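Long-range contacts in iodotyrosine deiodinase (Thermotoga neapolitana, PDB 6TYK), which removes halogen from iodo-, bromo- and chlorotyrosines by reductive, FMN-dependent chemistry, working as a homodimer of the nitroreductase family: residues A[16-22]-A[163-169]; A[57-61]-A[95-101]. One frame throughout, in Å; residues are numbered along the deposited sequence.

Interaction 1. Residues A[16-22]-A[163-169]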
loop_
_atom_site.group_PDB
_atom_site.type_symbol
_atom_site.label_atom_id
_atom_site.label_comp_id
_atom_site.label_asym_id
_atom_site.label_seq_id
_atom_site.Cartn_x
_atom_site.Cartn_y
_atom_site.Cartn_z
ATOM N N ARG A 16 -5.774 -11.768 17.986
ATOM C CA ARG A 16 -5.893 -12.016 19.420
ATOM C C ARG A 16 -5.107 -10.944 20.135
ATOM O O ARG A 16 -3.882 -10.877 20.006
ATOM C CB ARG A 16 -5.300 -13.376 19.801
ATOM C CG ARG A 16 -6.092 -14.575 19.333
ATOM C CD ARG A 16 -5.397 -15.886 19.715
ATOM N NE ARG A 16 -5.073 -15.936 21.139
ATOM C CZ ARG A 16 -5.909 -16.351 22.087
ATOM N NH1 ARG A 16 -7.129 -16.775 21.775
ATOM N NH2 ARG A 16 -5.521 -16.339 23.351
ATOM N N PHE A 17 -5.807 -10.112 20.893
ATOM C CA PHE A 17 -5.181 -8.982 21.558
ATOM C C PHE A 17 -5.318 -9.069 23.059
ATOM O O PHE A 17 -6.281 -9.628 23.571
ATOM C CB PHE A 17 -5.827 -7.687 21.088
ATOM C CG PHE A 17 -5.602 -7.408 19.635
ATOM C CD1 PHE A 17 -4.467 -6.728 19.218
ATOM C CD2 PHE A 17 -6.516 -7.825 18.684
ATOM C CE1 PHE A 17 -4.243 -6.485 17.886
ATOM C CE2 PHE A 17 -6.297 -7.585 17.347
ATOM C CZ PHE A 17 -5.166 -6.902 16.945
ATOM N N LYS A 18 -4.342 -8.504 23.758
ATOM C CA LYS A 18 -4.486 -8.245 25.179
ATOM C C LYS A 18 -5.329 -6.987 25.333
ATOM O O LYS A 18 -5.412 -6.175 24.412
ATOM C CB LYS A 18 -3.115 -8.016 25.810
ATOM C CG LYS A 18 -2.187 -9.210 25.732
ATOM C CD LYS A 18 -0.840 -8.890 26.350
ATOM C CE LYS A 18 0.145 -10.034 26.173
ATOM N NZ LYS A 18 1.476 -9.721 26.774
ATOM N N LYS A 19 -5.955 -6.812 26.488
ATOM C CA LYS A 19 -6.720 -5.589 26.724
ATOM C C LYS A 19 -5.845 -4.438 27.216
ATOM O O LYS A 19 -6.235 -3.268 27.119
ATOM C CB LYS A 19 -7.890 -5.844 27.680
ATOM C CG LYS A 19 -9.032 -6.621 27.028
ATOM C CD LYS A 19 -10.351 -6.479 27.781
ATOM C CE LYS A 19 -10.414 -7.394 28.996
ATOM N NZ LYS A 19 -11.787 -7.452 29.577
ATOM N N GLU A 20 -4.658 -4.765 27.721
ATOM C CA GLU A 20 -3.759 -3.735 28.221
ATOM C C GLU A 20 -3.481 -2.703 27.141
ATOM O O GLU A 20 -3.233 -3.043 25.979
ATOM C CB GLU A 20 -2.468 -4.321 28.801
ATOM C CG GLU A 20 -1.766 -5.351 27.947
ATOM C CD GLU A 20 -0.438 -5.774 28.554
ATOM O OE1 GLU A 20 0.303 -4.887 29.034
ATOM O OE2 GLU A 20 -0.140 -6.987 28.565
ATOM N N LYS A 21 -3.551 -1.438 27.532
ATOM C CA LYS A 21 -3.481 -0.334 26.585
ATOM C C LYS A 21 -2.052 0.112 26.349
ATOM O O LYS A 21 -1.403 0.610 27.260
ATOM C CB LYS A 21 -4.282 0.852 27.108
ATOM C CG LYS A 21 -5.756 0.559 27.311
ATOM C CD LYS A 21 -6.435 1.738 27.969
ATOM C CE LYS A 21 -7.915 1.474 28.158
ATOM N NZ LYS A 21 -8.511 2.477 29.066
ATOM N N PRO A 22 -1.561 -0.040 25.112
ATOM C CA PRO A 22 -0.256 0.524 24.773
ATOM C C PRO A 22 -0.289 2.034 24.923
ATOM O O PRO A 22 -1.345 2.648 24.743
ATOM C CB PRO A 22 -0.093 0.164 23.292
ATOM C CG PRO A 22 -1.035 -0.971 23.048
ATOM C CD PRO A 22 -2.190 -0.715 23.965
ATOM N N PRO A 163 -7.531 -2.958 14.019
ATOM C CA PRO A 163 -7.417 -3.157 15.464
ATOM C C PRO A 163 -5.940 -3.187 15.822
ATOM O O PRO A 163 -5.157 -3.834 15.121
ATOM C CB PRO A 163 -8.060 -4.529 15.692
ATOM C CG PRO A 163 -8.893 -4.768 14.457
ATOM C CD PRO A 163 -8.151 -4.107 13.344
ATOM N N VAL A 164 -5.564 -2.457 16.866
ATOM C CA VAL A 164 -4.173 -2.389 17.287
ATOM C C VAL A 164 -4.073 -2.619 18.782
ATOM O O VAL A 164 -4.853 -2.079 19.560
ATOM C CB VAL A 164 -3.542 -1.028 16.945
ATOM C CG1 VAL A 164 -2.105 -0.957 17.478
ATOM C CG2 VAL A 164 -3.564 -0.804 15.438
ATOM N N GLY A 165 -3.106 -3.431 19.178
ATOM C CA GLY A 165 -2.852 -3.661 20.584
ATOM C C GLY A 165 -1.704 -4.631 20.723
ATOM O O GLY A 165 -1.040 -4.974 19.745
ATOM N N TYR A 166 -1.453 -5.065 21.948
ATOM C CA TYR A 166 -0.423 -6.057 22.194
ATOM C C TYR A 166 -0.953 -7.417 21.784
ATOM O O TYR A 166 -2.086 -7.766 22.108
ATOM C CB TYR A 166 -0.070 -6.077 23.680
ATOM C CG TYR A 166 0.588 -4.806 24.153
ATOM C CD1 TYR A 166 1.801 -4.405 23.620
ATOM C CD2 TYR A 166 0.003 -4.011 25.133
ATOM C CE1 TYR A 166 2.421 -3.255 24.049
ATOM C CE2 TYR A 166 0.620 -2.853 25.568
ATOM C CZ TYR A 166 1.825 -2.480 25.019
ATOM O OH TYR A 166 2.450 -1.332 25.443
ATOM N N PRO A 167 -0.131 -8.202 21.073
ATOM C CA PRO A 167 -0.584 -9.525 20.643
ATOM C C PRO A 167 -0.764 -10.446 21.833
ATOM O O PRO A 167 -0.011 -10.371 22.816
ATOM C CB PRO A 167 0.574 -10.031 19.771
ATOM C CG PRO A 167 1.329 -8.796 19.386
ATOM C CD PRO A 167 1.223 -7.905 20.585
ATOM N N ASP A 168 -1.757 -11.319 21.737
ATOM C CA ASP A 168 -1.987 -12.316 22.766
ATOM C C ASP A 168 -1.842 -13.704 22.172
ATOM O O ASP A 168 -2.834 -14.392 21.904
ATOM C CB ASP A 168 -3.377 -12.150 23.370
ATOM C CG ASP A 168 -3.663 -13.190 24.412
ATOM O OD1 ASP A 168 -2.700 -13.607 25.076
ATOM O OD2 ASP A 168 -4.821 -13.616 24.552
ATOM N N ASP A 169 -0.592 -14.101 21.970
ATOM C CA ASP A 169 -0.258 -15.377 21.345
ATOM C C ASP A 169 -1.017 -15.632 20.048
ATOM O O ASP A 169 -1.814 -16.565 19.948
ATOM C CB ASP A 169 -0.459 -16.537 22.312
ATOM C CG ASP A 169 0.182 -17.814 21.806
ATOM O OD1 ASP A 169 1.152 -17.721 21.026
ATOM O OD2 ASP A 169 -0.274 -18.905 22.179
HETATM O O HOH W 1 -6.642 -12.428 22.946
HETATM O O HOH W 2 -3.336 -4.601 23.924
#
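Arg16 meets Asp168 through both backbone and side chain, opening a short antiparallel pairing between the loop ahead of helix 24-35 and the segment 163-169, on and after strand 156-165. Asp168 N donates to Arg16 O at 2.8 Å. The arginine chain bends at chi3 (52°), turning NE back onto Asp168 O at 2.8 Å, nearly head-on to that carbonyl (177° at the oxygen). Its NH2 makes a salt bridge to Asp168 OD2 at 3.1 Å, the two planes 38° apart. Phe17 forms the one beta bridge, with Pro167, and sends its ring inward: CE2 packs on Pro163 CB at 3.9 Å, and CE1 and CD1 lie against Gly165 N. A water donates to both Phe17 O and Asp168 OD2. Next, Lys18 N bonds to Tyr166 O at 2.9 Å, while its extended chain crosses Tyr166 CB and passes Pro167 O, with CE nearest that oxygen. A second water takes the N-H of Tyr166 and donates to Lys18 O and Glu20 O, tying the loop to the backbone at Tyr166 where direct pairing has stopped. Glu20 CG touches Tyr166 CD2, and Pro22 closes the run with a CH-pi contact, its CG 3.8 Å from the centroid of the Tyr166 ring and over its face. Chemistry thus changes along the loop, from charge and backbone bonds at Arg16 to ring packing at Pro22; with Asp168 OD2 receiving both the guanidinium and a water proton, that carboxylate is probably kept ionised.

Interaction 2. Residues A[57-61]-A[95-101]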
loop_
_atom_site.group_PDB
_atom_site.type_symbol
_atom_site.label_atom_id
_atom_site.label_comp_id
_atom_site.label_asym_id
_atom_site.label_seq_id
_atom_site.Cartn_x
_atom_site.Cartn_y
_atom_site.Cartn_z
ATOM N N LYS A 57 -16.839 1.078 20.187
ATOM C CA LYS A 57 -16.248 -0.158 19.682
ATOM C C LYS A 57 -17.311 -1.228 19.589
ATOM O O LYS A 57 -17.338 -1.994 18.639
ATOM C CB LYS A 57 -15.093 -0.652 20.571
ATOM C CG LYS A 57 -13.866 0.247 20.531
ATOM C CD LYS A 57 -12.621 -0.409 21.109
ATOM C CE LYS A 57 -12.917 -1.273 22.301
ATOM N NZ LYS A 57 -11.667 -1.689 22.988
ATOM N N GLY A 58 -18.193 -1.269 20.582
ATOM C CA GLY A 58 -19.258 -2.251 20.590
ATOM C C GLY A 58 -20.208 -2.059 19.423
ATOM O O GLY A 58 -20.629 -3.032 18.791
ATOM N N GLN A 59 -20.555 -0.809 19.136
ATOM C CA GLN A 59 -21.426 -0.513 18.003
ATOM C C GLN A 59 -20.766 -0.934 16.700
ATOM O O GLN A 59 -21.398 -1.554 15.842
ATOM C CB GLN A 59 -21.780 0.972 17.960
ATOM C CG GLN A 59 -22.626 1.451 19.127
ATOM C CD GLN A 59 -22.790 2.957 19.130
ATOM O OE1 GLN A 59 -21.821 3.701 18.986
ATOM N NE2 GLN A 59 -24.024 3.416 19.290
ATOM N N ILE A 60 -19.484 -0.611 16.558
ATOM C CA ILE A 60 -18.746 -0.981 15.362
ATOM C C ILE A 60 -18.689 -2.497 15.242
ATOM O O ILE A 60 -18.946 -3.049 14.176
ATOM C CB ILE A 60 -17.334 -0.374 15.366
ATOM C CG1 ILE A 60 -17.438 1.145 15.180
ATOM C CG2 ILE A 60 -16.476 -0.983 14.259
ATOM C CD1 ILE A 60 -16.134 1.885 15.347
ATOM N N ARG A 61 -18.389 -3.169 16.346
ATOM C CA ARG A 61 -18.322 -4.623 16.340
ATOM C C ARG A 61 -19.633 -5.231 15.900
ATOM O O ARG A 61 -19.653 -6.108 15.048
ATOM C CB ARG A 61 -17.969 -5.166 17.720
ATOM C CG ARG A 61 -17.931 -6.688 17.766
ATOM C CD ARG A 61 -17.293 -7.173 19.051
ATOM N NE ARG A 61 -17.919 -6.568 20.221
ATOM C CZ ARG A 61 -19.080 -6.957 20.726
ATOM N NH1 ARG A 61 -19.747 -7.954 20.157
ATOM N NH2 ARG A 61 -19.570 -6.349 21.796
ATOM N N LEU A 95 -12.611 -6.804 17.676
ATOM C CA LEU A 95 -13.171 -5.456 17.600
ATOM C C LEU A 95 -13.579 -4.953 18.982
ATOM O O LEU A 95 -13.790 -3.749 19.178
ATOM C CB LEU A 95 -14.356 -5.422 16.632
ATOM C CG LEU A 95 -13.994 -5.638 15.159
ATOM C CD1 LEU A 95 -15.256 -5.677 14.311
ATOM C CD2 LEU A 95 -13.031 -4.567 14.640
ATOM N N LYS A 96 -13.673 -5.879 19.934
ATOM C CA LYS A 96 -13.876 -5.540 21.338
ATOM C C LYS A 96 -12.570 -5.578 22.129
ATOM O O LYS A 96 -12.319 -4.686 22.937
ATOM C CB LYS A 96 -14.896 -6.486 21.981
ATOM C CG LYS A 96 -15.014 -6.354 23.498
ATOM C CD LYS A 96 -16.090 -7.286 24.044
ATOM C CE LYS A 96 -16.117 -7.287 25.565
ATOM N NZ LYS A 96 -16.294 -5.918 26.123
ATOM N N GLU A 97 -11.742 -6.602 21.905
ATOM C CA GLU A 97 -10.532 -6.781 22.714
ATOM C C GLU A 97 -9.440 -5.749 22.447
ATOM O O GLU A 97 -8.763 -5.297 23.374
ATOM C CB GLU A 97 -9.946 -8.183 22.527
ATOM C CG GLU A 97 -10.886 -9.322 22.916
ATOM C CD GLU A 97 -11.287 -9.307 24.388
ATOM O OE1 GLU A 97 -12.323 -8.685 24.723
ATOM O OE2 GLU A 97 -10.573 -9.934 25.206
ATOM N N ALA A 98 -9.256 -5.381 21.183
ATOM C CA ALA A 98 -8.205 -4.434 20.837
ATOM C C ALA A 98 -8.450 -3.104 21.543
ATOM O O ALA A 98 -9.559 -2.579 21.516
ATOM C CB ALA A 98 -8.146 -4.245 19.330
ATOM N N PRO A 99 -7.410 -2.564 22.184
ATOM C CA PRO A 99 -7.543 -1.273 22.873
ATOM C C PRO A 99 -7.762 -0.114 21.910
ATOM O O PRO A 99 -8.357 0.891 22.296
ATOM C CB PRO A 99 -6.209 -1.127 23.617
ATOM C CG PRO A 99 -5.267 -2.034 22.895
ATOM C CD PRO A 99 -6.100 -3.188 22.420
ATOM N N TYR A 100 -7.303 -0.264 20.672
ATOM C CA TYR A 100 -7.505 0.756 19.656
ATOM C C TYR A 100 -8.117 0.131 18.422
ATOM O O TYR A 100 -7.671 -0.934 17.991
ATOM C CB TYR A 100 -6.171 1.354 19.209
ATOM C CG TYR A 100 -5.341 2.043 20.257
ATOM C CD1 TYR A 100 -5.668 3.312 20.705
ATOM C CD2 TYR A 100 -4.188 1.453 20.745
ATOM C CE1 TYR A 100 -4.889 3.955 21.644
ATOM C CE2 TYR A 100 -3.401 2.088 21.681
ATOM C CZ TYR A 100 -3.760 3.337 22.128
ATOM O OH TYR A 100 -2.979 3.968 23.061
ATOM N N LEU A 101 -9.116 0.793 17.843
ATOM C CA LEU A 101 -9.471 0.528 16.458
ATOM C C LEU A 101 -9.029 1.736 15.656
ATOM O O LEU A 101 -9.576 2.834 15.803
ATOM C CB LEU A 101 -10.963 0.294 16.272
ATOM C CG LEU A 101 -11.584 -0.769 17.169
ATOM C CD1 LEU A 101 -13.063 -0.892 16.850
ATOM C CD2 LEU A 101 -10.879 -2.105 16.984
HETATM O O HOH W 3 -10.362 0.695 24.038
HETATM O O HOH W 4 -16.623 -4.147 20.858
#
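Lys57 sets CG anti to its own carbonyl carbon (chi1 -68°) and then kinks at chi3 (-37°), carrying NZ across to the C-terminal end of helix 94-97. This is helix-to-sheet packing in the alpha+beta nitroreductase fold: helix 54-74 lies against the turn that leads from that short helix into strand 100-107. NZ donates to Lys96 O at 3.1 Å and to Ala98 O at 2.7 Å, from above the first carbonyl plane and tilted 29° from the second. A water accepts from NZ and lies 2.7 Å from Pro99 O, to which it may donate, and Glu54 supplies a salt bridge, so the ammonium joins a helix end to an acid of its own helix. A methionine here would probably leave the Lys96 and Ala98 carbonyls without this shared donor and Glu54 without its cation. Nearer the lysine backbone, CG rests on Leu101 CD1 at 3.9 Å, with Ile60 CG2 reaching the same methyl more loosely. One turn on, Arg61 CB meets Leu95 CB at 3.8 Å; its chain then runs beside Lys96, pointing the same way, and NE donates to a water 2.8 Å from it, lying in the guanidinium plane.

Interaction 2 is nested along the chain inside the long loop closed by interaction 1, and the two centres lie 11 Å apart. They share one antiparallel sheet, in which strands 100-107 and 156-165 are neighbours: Val164 N is 2.8 Å from Tyr100 O, a probable hydrogen bond. Tyr100 OH probably bonds to Pro22 O as well, at 2.7 Å, and Pro22 CD packs on Pro99 CG at 3.5 Å. Both contacts stand back from the active site. The Pro163 side chain is about 8 Å from the bound FMN, and that of Leu95 about 8 Å from 3-iodotyrosine and about 4 Å from the side chain of substrate-binding Lys92.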